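Local coordinates for glycosyl hydrolase family 2, TIM barrel domain protein (Faecalibacterium prausnitzii A2-165, PDB 6ED2) that probably acts as a gut bacterial beta-glucuronidase, hydrolysing beta-glucuronide conjugates to release glucuronic acid, at residues W436-E441 with P455-A460; P469-V474 with A489-L494; R529-T534 with D572-E577. All coordinates share one frame; numbering follows the deposited sequence.

Interaction 1: residues W436-E441 with P455-A460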
loop_
_atom_site.group_PDB
_atom_site.type_symbol
_atom_site.label_atom_id
_atom_site.label_comp_id
_atom_site.label_asym_id
_atom_site.label_seq_id
_atom_site.Cartn_x
_atom_site.Cartn_y
_atom_site.Cartn_z
ATOM N N TRP A 436 -36.837 13.164 5.926
ATOM C CA TRP A 436 -36.416 14.035 4.832
ATOM C C TRP A 436 -35.321 14.963 5.326
ATOM O O TRP A 436 -35.484 15.620 6.356
ATOM C CB TRP A 436 -37.580 14.892 4.303
ATOM C CG TRP A 436 -38.845 14.122 4.057
ATOM C CD1 TRP A 436 -40.007 14.183 4.778
ATOM C CD2 TRP A 436 -39.063 13.151 3.027
ATOM N NE1 TRP A 436 -40.946 13.332 4.240
ATOM C CE2 TRP A 436 -40.389 12.687 3.162
ATOM C CE3 TRP A 436 -38.274 12.647 1.986
ATOM C CZ2 TRP A 436 -40.935 11.723 2.308
ATOM C CZ3 TRP A 436 -38.829 11.695 1.127
ATOM C CH2 TRP A 436 -40.136 11.242 1.303
ATOM N N SER A 437 -34.218 15.038 4.595
ATOM C CA SER A 437 -33.172 16.004 4.894
ATOM C C SER A 437 -33.202 17.064 3.805
ATOM O O SER A 437 -33.044 16.742 2.628
ATOM C CB SER A 437 -31.804 15.328 4.986
ATOM O OG SER A 437 -30.784 16.310 5.010
ATOM N N LEU A 438 -33.406 18.324 4.191
ATOM C CA LEU A 438 -33.765 19.351 3.219
ATOM C C LEU A 438 -32.576 20.165 2.726
ATOM O O LEU A 438 -32.687 20.819 1.683
ATOM C CB LEU A 438 -34.812 20.296 3.820
ATOM C CG LEU A 438 -36.303 19.933 3.740
ATOM C CD1 LEU A 438 -36.584 18.498 4.029
ATOM C CD2 LEU A 438 -37.118 20.797 4.686
ATOM N N LEU A 439 -31.459 20.151 3.456
ATOM C CA LEU A 439 -30.238 20.856 3.086
ATOM C C LEU A 439 -29.072 20.141 3.744
ATOM O O LEU A 439 -29.232 19.529 4.805
ATOM C CB LEU A 439 -30.232 22.335 3.522
ATOM C CG LEU A 439 -31.412 23.279 3.271
ATOM C CD1 LEU A 439 -32.335 23.273 4.462
ATOM C CD2 LEU A 439 -30.923 24.693 2.984
ATOM N N ASN A 440 -27.902 20.187 3.099
ATOM C CA ASN A 440 -26.672 19.685 3.709
ATOM C C ASN A 440 -25.723 20.854 3.917
ATOM O O ASN A 440 -25.240 21.453 2.946
ATOM C CB ASN A 440 -25.986 18.597 2.878
ATOM C CG ASN A 440 -24.731 18.042 3.580
ATOM O OD1 ASN A 440 -24.823 17.252 4.530
ATOM N ND2 ASN A 440 -23.560 18.477 3.130
ATOM N N GLU A 441 -25.452 21.161 5.178
ATOM C CA GLU A 441 -24.492 22.188 5.563
ATOM C C GLU A 441 -24.748 23.541 4.887
ATOM O O GLU A 441 -23.849 24.108 4.262
ATOM C CB GLU A 441 -23.076 21.713 5.273
ATOM C CG GLU A 441 -22.648 20.528 6.107
ATOM C CD GLU A 441 -21.192 20.169 5.893
ATOM O OE1 GLU A 441 -20.596 20.639 4.900
ATOM O OE2 GLU A 441 -20.639 19.421 6.720
ATOM N N PRO A 455 -40.551 28.372 4.059
ATOM C CA PRO A 455 -41.372 27.718 3.027
ATOM C C PRO A 455 -40.894 26.320 2.669
ATOM O O PRO A 455 -41.725 25.481 2.310
ATOM C CB PRO A 455 -41.266 28.678 1.834
ATOM C CG PRO A 455 -39.963 29.381 2.042
ATOM C CD PRO A 455 -39.847 29.557 3.522
ATOM N N LEU A 456 -39.593 26.021 2.793
ATOM C CA LEU A 456 -39.116 24.680 2.451
ATOM C C LEU A 456 -39.637 23.645 3.425
ATOM O O LEU A 456 -40.119 22.579 3.023
ATOM C CB LEU A 456 -37.599 24.636 2.437
ATOM C CG LEU A 456 -36.977 24.934 1.088
ATOM C CD1 LEU A 456 -35.492 24.998 1.297
ATOM C CD2 LEU A 456 -37.346 23.888 0.051
ATOM N N PHE A 457 -39.525 23.928 4.721
ATOM C CA PHE A 457 -40.010 22.976 5.707
ATOM C C PHE A 457 -41.525 22.875 5.673
ATOM O O PHE A 457 -42.077 21.818 5.983
ATOM C CB PHE A 457 -39.501 23.368 7.096
ATOM C CG PHE A 457 -38.070 22.976 7.332
ATOM C CD1 PHE A 457 -37.761 21.821 8.033
ATOM C CD2 PHE A 457 -37.039 23.747 6.816
ATOM C CE1 PHE A 457 -36.444 21.446 8.242
ATOM C CE2 PHE A 457 -35.723 23.381 7.000
ATOM C CZ PHE A 457 -35.424 22.214 7.723
ATOM N N GLU A 458 -42.215 23.952 5.291
ATOM C CA GLU A 458 -43.666 23.861 5.153
ATOM C C GLU A 458 -44.041 22.965 3.975
ATOM O O GLU A 458 -44.924 22.105 4.091
ATOM C CB GLU A 458 -44.270 25.264 4.998
ATOM C CG GLU A 458 -44.767 25.878 6.324
ATOM C CD GLU A 458 -44.788 27.437 6.354
ATOM O OE1 GLU A 458 -44.783 28.000 7.480
ATOM O OE2 GLU A 458 -44.823 28.105 5.282
ATOM N N LEU A 459 -43.365 23.147 2.837
ATOM C CA LEU A 459 -43.590 22.283 1.678
ATOM C C LEU A 459 -43.378 20.808 2.024
ATOM O O LEU A 459 -44.193 19.952 1.665
ATOM C CB LEU A 459 -42.674 22.714 0.537
ATOM C CG LEU A 459 -42.892 22.028 -0.814
ATOM C CD1 LEU A 459 -44.346 22.212 -1.302
ATOM C CD2 LEU A 459 -41.875 22.548 -1.834
ATOM N N ALA A 460 -42.296 20.495 2.749
ATOM C CA ALA A 460 -42.023 19.098 3.088
ATOM C C ALA A 460 -43.112 18.512 3.964
ATOM O O ALA A 460 -43.427 17.321 3.855
ATOM C CB ALA A 460 -40.667 18.964 3.792
#

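Interaction 2: residues P469-V474 with A489-L494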
loop_
_atom_site.group_PDB
_atom_site.type_symbol
_atom_site.label_atom_id
_atom_site.label_comp_id
_atom_site.label_asym_id
_atom_site.label_seq_id
_atom_site.Cartn_x
_atom_site.Cartn_y
_atom_site.Cartn_z
ATOM N N PRO A 469 -40.583 12.986 9.834
ATOM C CA PRO A 469 -39.790 14.097 10.394
ATOM C C PRO A 469 -38.844 14.724 9.379
ATOM O O PRO A 469 -38.356 14.058 8.457
ATOM C CB PRO A 469 -39.013 13.435 11.539
ATOM C CG PRO A 469 -39.072 11.955 11.255
ATOM C CD PRO A 469 -40.382 11.726 10.563
ATOM N N ARG A 470 -38.599 16.031 9.549
ATOM C CA ARG A 470 -37.746 16.808 8.653
ATOM C C ARG A 470 -36.500 17.288 9.386
ATOM O O ARG A 470 -36.561 17.633 10.572
ATOM C CB ARG A 470 -38.480 18.021 8.076
ATOM C CG ARG A 470 -39.834 17.712 7.440
ATOM C CD ARG A 470 -40.764 18.924 7.569
ATOM N NE ARG A 470 -41.022 19.201 8.983
ATOM C CZ ARG A 470 -41.620 20.292 9.447
ATOM N NH1 ARG A 470 -42.026 21.231 8.608
ATOM N NH2 ARG A 470 -41.813 20.437 10.752
ATOM N N THR A 471 -35.372 17.313 8.674
ATOM C CA THR A 471 -34.093 17.706 9.244
ATOM C C THR A 471 -33.272 18.384 8.157
ATOM O O THR A 471 -33.700 18.504 7.007
ATOM C CB THR A 471 -33.335 16.497 9.843
ATOM O OG1 THR A 471 -32.278 16.961 10.704
ATOM C CG2 THR A 471 -32.718 15.623 8.737
ATOM N N TYR A 472 -32.090 18.850 8.545
ATOM C CA TYR A 472 -31.057 19.311 7.626
ATOM C C TYR A 472 -29.763 19.219 8.408
ATOM O O TYR A 472 -29.783 19.232 9.635
ATOM C CB TYR A 472 -31.305 20.733 7.136
ATOM C CG TYR A 472 -30.899 21.813 8.125
ATOM C CD1 TYR A 472 -29.671 22.479 8.007
ATOM C CD2 TYR A 472 -31.753 22.187 9.171
ATOM C CE1 TYR A 472 -29.301 23.477 8.905
ATOM C CE2 TYR A 472 -31.394 23.184 10.075
ATOM C CZ TYR A 472 -30.178 23.832 9.935
ATOM O OH TYR A 472 -29.839 24.820 10.832
ATOM N N THR A 473 -28.636 19.103 7.715
ATOM C CA THR A 473 -27.409 18.862 8.459
ATOM C C THR A 473 -26.696 20.177 8.737
ATOM O O THR A 473 -26.601 21.049 7.869
ATOM C CB THR A 473 -26.485 17.886 7.726
ATOM O OG1 THR A 473 -26.020 18.491 6.516
ATOM C CG2 THR A 473 -27.230 16.593 7.410
ATOM N N VAL A 474 -26.192 20.308 9.959
ATOM C CA VAL A 474 -25.700 21.579 10.474
ATOM C C VAL A 474 -24.191 21.657 10.282
ATOM O O VAL A 474 -23.456 20.773 10.728
ATOM C CB VAL A 474 -26.081 21.755 11.953
ATOM C CG1 VAL A 474 -25.569 23.096 12.476
ATOM C CG2 VAL A 474 -27.598 21.629 12.112
ATOM N N ALA A 489 -36.057 22.382 12.387
ATOM C CA ALA A 489 -35.856 20.941 12.258
ATOM C C ALA A 489 -36.658 20.166 13.298
ATOM O O ALA A 489 -36.726 20.562 14.464
ATOM C CB ALA A 489 -34.367 20.615 12.395
ATOM N N ASP A 490 -37.270 19.050 12.869
ATOM C CA ASP A 490 -37.952 18.155 13.807
ATOM C C ASP A 490 -36.958 17.331 14.618
ATOM O O ASP A 490 -37.283 16.845 15.711
ATOM C CB ASP A 490 -38.906 17.212 13.070
ATOM C CG ASP A 490 -39.939 17.950 12.226
ATOM O OD1 ASP A 490 -40.537 18.942 12.710
ATOM O OD2 ASP A 490 -40.171 17.525 11.076
ATOM N N PHE A 491 -35.770 17.113 14.077
ATOM C CA PHE A 491 -34.670 16.552 14.835
ATOM C C PHE A 491 -33.430 17.179 14.240
ATOM O O PHE A 491 -33.424 17.548 13.063
ATOM C CB PHE A 491 -34.648 15.008 14.807
ATOM C CG PHE A 491 -34.431 14.401 13.428
ATOM C CD1 PHE A 491 -33.152 14.086 12.985
ATOM C CD2 PHE A 491 -35.503 14.129 12.594
ATOM C CE1 PHE A 491 -32.946 13.518 11.729
ATOM C CE2 PHE A 491 -35.307 13.567 11.324
ATOM C CZ PHE A 491 -34.025 13.256 10.900
ATOM N N VAL A 492 -32.429 17.385 15.069
ATOM C CA VAL A 492 -31.226 18.080 14.632
ATOM C C VAL A 492 -30.214 17.046 14.155
ATOM O O VAL A 492 -30.064 15.981 14.770
ATOM C CB VAL A 492 -30.674 18.968 15.766
ATOM C CG1 VAL A 492 -29.328 19.558 15.395
ATOM C CG2 VAL A 492 -31.678 20.107 16.056
ATOM N N SER A 493 -29.549 17.346 13.031
ATOM C CA SER A 493 -28.494 16.513 12.452
ATOM C C SER A 493 -27.209 17.321 12.412
ATOM O O SER A 493 -27.153 18.368 11.754
ATOM C CB SER A 493 -28.855 16.056 11.031
ATOM O OG SER A 493 -30.058 15.307 11.007
ATOM N N LEU A 494 -26.172 16.835 13.089
ATOM C CA LEU A 494 -24.910 17.560 13.159
ATOM C C LEU A 494 -23.841 16.857 12.333
ATOM O O LEU A 494 -23.727 15.626 12.366
ATOM C CB LEU A 494 -24.424 17.698 14.610
ATOM C CG LEU A 494 -25.275 18.516 15.596
ATOM C CD1 LEU A 494 -24.554 18.631 16.944
ATOM C CD2 LEU A 494 -25.625 19.906 15.051
HETATM O O HOH W 1 -30.755 20.022 11.915
#

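Interaction 3: residues R529-T534 with D572-E577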
loop_
_atom_site.group_PDB
_atom_site.type_symbol
_atom_site.label_atom_id
_atom_site.label_comp_id
_atom_site.label_asym_id
_atom_site.label_seq_id
_atom_site.Cartn_x
_atom_site.Cartn_y
_atom_site.Cartn_z
ATOM N N ARG A 529 -36.266 17.521 21.363
ATOM C CA ARG A 529 -36.027 16.944 20.040
ATOM C C ARG A 529 -34.845 15.967 20.057
ATOM O O ARG A 529 -33.829 16.231 20.707
ATOM C CB ARG A 529 -35.746 18.052 19.027
ATOM C CG ARG A 529 -36.977 18.865 18.619
ATOM C CD ARG A 529 -36.610 20.039 17.713
ATOM N NE ARG A 529 -35.711 21.004 18.355
ATOM C CZ ARG A 529 -34.959 21.880 17.687
ATOM N NH1 ARG A 529 -34.971 21.911 16.352
ATOM N NH2 ARG A 529 -34.181 22.724 18.345
ATOM N N PRO A 530 -34.937 14.842 19.335
ATOM C CA PRO A 530 -33.741 14.013 19.104
ATOM C C PRO A 530 -32.674 14.785 18.342
ATOM O O PRO A 530 -32.960 15.674 17.534
ATOM C CB PRO A 530 -34.262 12.832 18.272
ATOM C CG PRO A 530 -35.752 12.900 18.328
ATOM C CD PRO A 530 -36.125 14.322 18.640
ATOM N N LEU A 531 -31.427 14.459 18.639
ATOM C CA LEU A 531 -30.293 14.894 17.845
ATOM C C LEU A 531 -29.579 13.652 17.330
ATOM O O LEU A 531 -29.458 12.653 18.049
ATOM C CB LEU A 531 -29.342 15.774 18.671
ATOM C CG LEU A 531 -28.172 16.460 17.953
ATOM C CD1 LEU A 531 -27.881 17.862 18.579
ATOM C CD2 LEU A 531 -26.931 15.567 17.992
ATOM N N ILE A 532 -29.141 13.698 16.074
ATOM C CA ILE A 532 -28.307 12.651 15.514
ATOM C C ILE A 532 -27.085 13.295 14.891
ATOM O O ILE A 532 -27.068 14.490 14.570
ATOM C CB ILE A 532 -29.026 11.787 14.462
ATOM C CG1 ILE A 532 -29.209 12.558 13.158
ATOM C CG2 ILE A 532 -30.340 11.281 14.984
ATOM C CD1 ILE A 532 -29.736 11.662 12.047
ATOM N N PHE A 533 -26.053 12.479 14.719
ATOM C CA PHE A 533 -24.880 12.891 13.971
ATOM C C PHE A 533 -24.954 12.294 12.576
ATOM O O PHE A 533 -25.170 11.089 12.411
ATOM C CB PHE A 533 -23.603 12.493 14.708
ATOM C CG PHE A 533 -23.372 13.322 15.945
ATOM C CD1 PHE A 533 -22.614 14.478 15.883
ATOM C CD2 PHE A 533 -23.970 12.976 17.153
ATOM C CE1 PHE A 533 -22.438 15.265 17.015
ATOM C CE2 PHE A 533 -23.783 13.743 18.296
ATOM C CZ PHE A 533 -23.029 14.889 18.225
ATOM N N THR A 534 -24.842 13.150 11.577
ATOM C CA THR A 534 -24.888 12.705 10.200
ATOM C C THR A 534 -23.522 12.713 9.532
ATOM O O THR A 534 -23.391 12.163 8.433
ATOM C CB THR A 534 -25.869 13.577 9.396
ATOM O OG1 THR A 534 -25.723 14.944 9.800
ATOM C CG2 THR A 534 -27.300 13.120 9.646
ATOM N N ASP A 572 -28.411 11.948 26.581
ATOM C CA ASP A 572 -29.609 11.148 26.348
ATOM C C ASP A 572 -30.335 11.553 25.068
ATOM O O ASP A 572 -31.094 10.749 24.513
ATOM C CB ASP A 572 -30.562 11.244 27.561
ATOM C CG ASP A 572 -31.437 12.534 27.555
ATOM O OD1 ASP A 572 -30.886 13.670 27.482
ATOM O OD2 ASP A 572 -32.691 12.413 27.626
ATOM N N PHE A 573 -30.115 12.771 24.582
ATOM C CA PHE A 573 -30.824 13.229 23.396
ATOM C C PHE A 573 -30.160 12.791 22.094
ATOM O O PHE A 573 -30.779 12.933 21.032
ATOM C CB PHE A 573 -30.983 14.754 23.415
ATOM C CG PHE A 573 -29.688 15.521 23.594
ATOM C CD1 PHE A 573 -28.811 15.711 22.531
ATOM C CD2 PHE A 573 -29.363 16.080 24.826
ATOM C CE1 PHE A 573 -27.638 16.430 22.682
ATOM C CE2 PHE A 573 -28.184 16.794 24.991
ATOM C CZ PHE A 573 -27.321 16.976 23.918
ATOM N N VAL A 574 -28.942 12.254 22.137
ATOM C CA VAL A 574 -28.300 11.756 20.920
ATOM C C VAL A 574 -28.942 10.419 20.586
ATOM O O VAL A 574 -28.801 9.446 21.331
ATOM C CB VAL A 574 -26.782 11.619 21.075
ATOM C CG1 VAL A 574 -26.198 10.967 19.824
ATOM C CG2 VAL A 574 -26.139 12.991 21.302
ATOM N N GLN A 575 -29.671 10.373 19.473
ATOM C CA GLN A 575 -30.461 9.192 19.148
ATOM C C GLN A 575 -30.031 8.537 17.844
ATOM O O GLN A 575 -30.743 7.661 17.335
ATOM C CB GLN A 575 -31.945 9.559 19.100
ATOM C CG GLN A 575 -32.509 9.898 20.465
ATOM C CD GLN A 575 -32.568 8.685 21.370
ATOM O OE1 GLN A 575 -33.016 7.622 20.950
ATOM N NE2 GLN A 575 -32.119 8.837 22.622
ATOM N N GLY A 576 -28.888 8.919 17.299
ATOM C CA GLY A 576 -28.427 8.291 16.085
ATOM C C GLY A 576 -27.017 8.697 15.731
ATOM O O GLY A 576 -26.609 9.831 16.007
ATOM N N GLU A 577 -26.263 7.774 15.125
ATOM C CA GLU A 577 -24.911 8.047 14.643
ATOM C C GLU A 577 -24.801 7.520 13.222
ATOM O O GLU A 577 -24.912 6.312 12.989
ATOM C CB GLU A 577 -23.848 7.412 15.550
ATOM C CG GLU A 577 -24.105 5.941 15.867
ATOM C CD GLU A 577 -23.275 5.445 17.041
ATOM O OE1 GLU A 577 -23.553 5.851 18.201
ATOM O OE2 GLU A 577 -22.341 4.649 16.799
#

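Interaction 1: residues W436-E441 with P455-A460
L438 drives one methyl into the flank of helix 455-460: its CD2 stands 3.4 Å from the centroid of the F457 ring and only 5° off the ring normal, a CH-pi contact over the middle of one face. The phenyl ring reaches that position because F457 CG lies beside the backbone N and anti to the carbonyl carbon (chi1 -79°), which brings its end nearer the strand although its first bond does not aim there. The other branch of the leucine is used as well, with L438 CD1 4.1 Å from A460 CB. Alanine suits this spot, since its small methyl lets the strand side chain settle against the helix. L439 adds a looser contact, its CD1 4.2 Å from F457 CE2 and oblique to the ring. Packing is thus tight around L438 and looser at L439, while S437 turns away from the helix; no hydrogen bond crosses between the segments. On the far side of the helix E458 points away from the strand and is partly exposed, as fits a charged residue. Y472 of the next strand touches both L439 and F457, and H416 of helix 409-427 touches L456. Strand and helix run nearly antiparallel, at 160°, as expected when a helix packs back across the strand it follows in a beta-alpha-beta unit, here strand 433-440, helix 449-463 and strand 470-474 of the TIM barrel.

Interaction 2: residues P469-V474 with A489-L494
R470 and D490 meet because both side chains start beside their own backbone nitrogens, and a bend in the arginine at chi3 (-63°) turns its guanidinium edge to the carboxylate. The grip is side-on: R470 NE gives a nearly straight bond of 2.8 Å to D490 OD2, while R470 NH2 reaches D490 OD1, also at 2.8 Å, both on the syn sides. The planes are 29° apart, so the pair is somewhat twisted. D490 OD2 takes a second bond, on its anti side, from R470 N at 2.7 Å, and D490 N returns one to R470 O. The remaining guanidinium nitrogen, NH1, is held by F457 O of the helix before the strand. Further along, T471 OG1, placed anti to the backbone N (chi1 -164°), donates to F491 O at 2.7 Å from above the carbonyl plane and accepts from S493 OG at 2.8 Å. The same threonine lays its CB over one face of the F491 ring, and P469 CB lies at that ring's edge. A water spans the gap left in the parallel pairing, donating to Y472 O and accepting from S493 N, before V474 N bonds to S493 O. The hydroxyls of T471 and S493 and a charged pair thus supply, at the start of this barrel strand pair, bonds that regular backbone pairing does not, and the ion pair, with its arginine buried and its aspartate partly exposed, is held at several points and is likely to be rigid.

Interaction 3: residues R529-T534 with D572-E577
The F533 and F573 rings both meet the opposite segment at their edges. V574 CG1 lies in the plane of the F533 ring, and V574 CG2 is 3.9 Å from F533 CE2, the two side chains crossing at about a right angle. L531 CB sits at the rim of the other ring, 3.9 Å from F573 CD1. Helix 508-525 touches both phenylalanines through M519, a setting that suits large apolar side chains. The third flat group is the Q575 amide. Its NE2 donates 2.9 Å to D572 O, which lies in the amide plane, while its OE1 accepts from R306, so both ends of the amide are used. The aliphatic part of the glutamine is employed too, with CG 4.1 Å from P530 CB. A leucine in its place would probably leave D572 O and R306 without their amide partner and the turn before the strand freer to move. Backbone bonds join the parallel strands: L531 N to F573 O, Q575 N to L531 O at 2.7 Å, and F533 N to G576 O at 3.0 Å. One residue, I532, lies between the bridges L531-V574 and F533-E577, against two, Q575 and G576, on the other strand, which makes a beta bulge. I532 CG2 rests 3.7 Å from G576 CA, where any CB would clash, so glycine is well suited to this position. With helix 554-570 linking them, strands 531-535 and 574-580 form a beta-alpha-beta unit, the repeating motif of the TIM barrel.

All three contacts are buried in the TIM barrel domain, and none is a surface contact. Interaction 1 joins the barrel wall to an outer helix and is purely apolar, whereas interactions 2 and 3 lie between neighbouring strands and rest on hydrogen bonds. Interaction 2 relies heavily on side chains, a salt bridge and a water; interaction 3 depends on backbone pairing interrupted by a bulge, with rings beside it. The contacts follow one another round the wall. N440 OD1 is hydrogen-bonded to T473 OG1 between interactions 1 and 2, and V492 O to I532 N between interactions 2 and 3. Interactions 1 and 3 belong to the same sheet without touching.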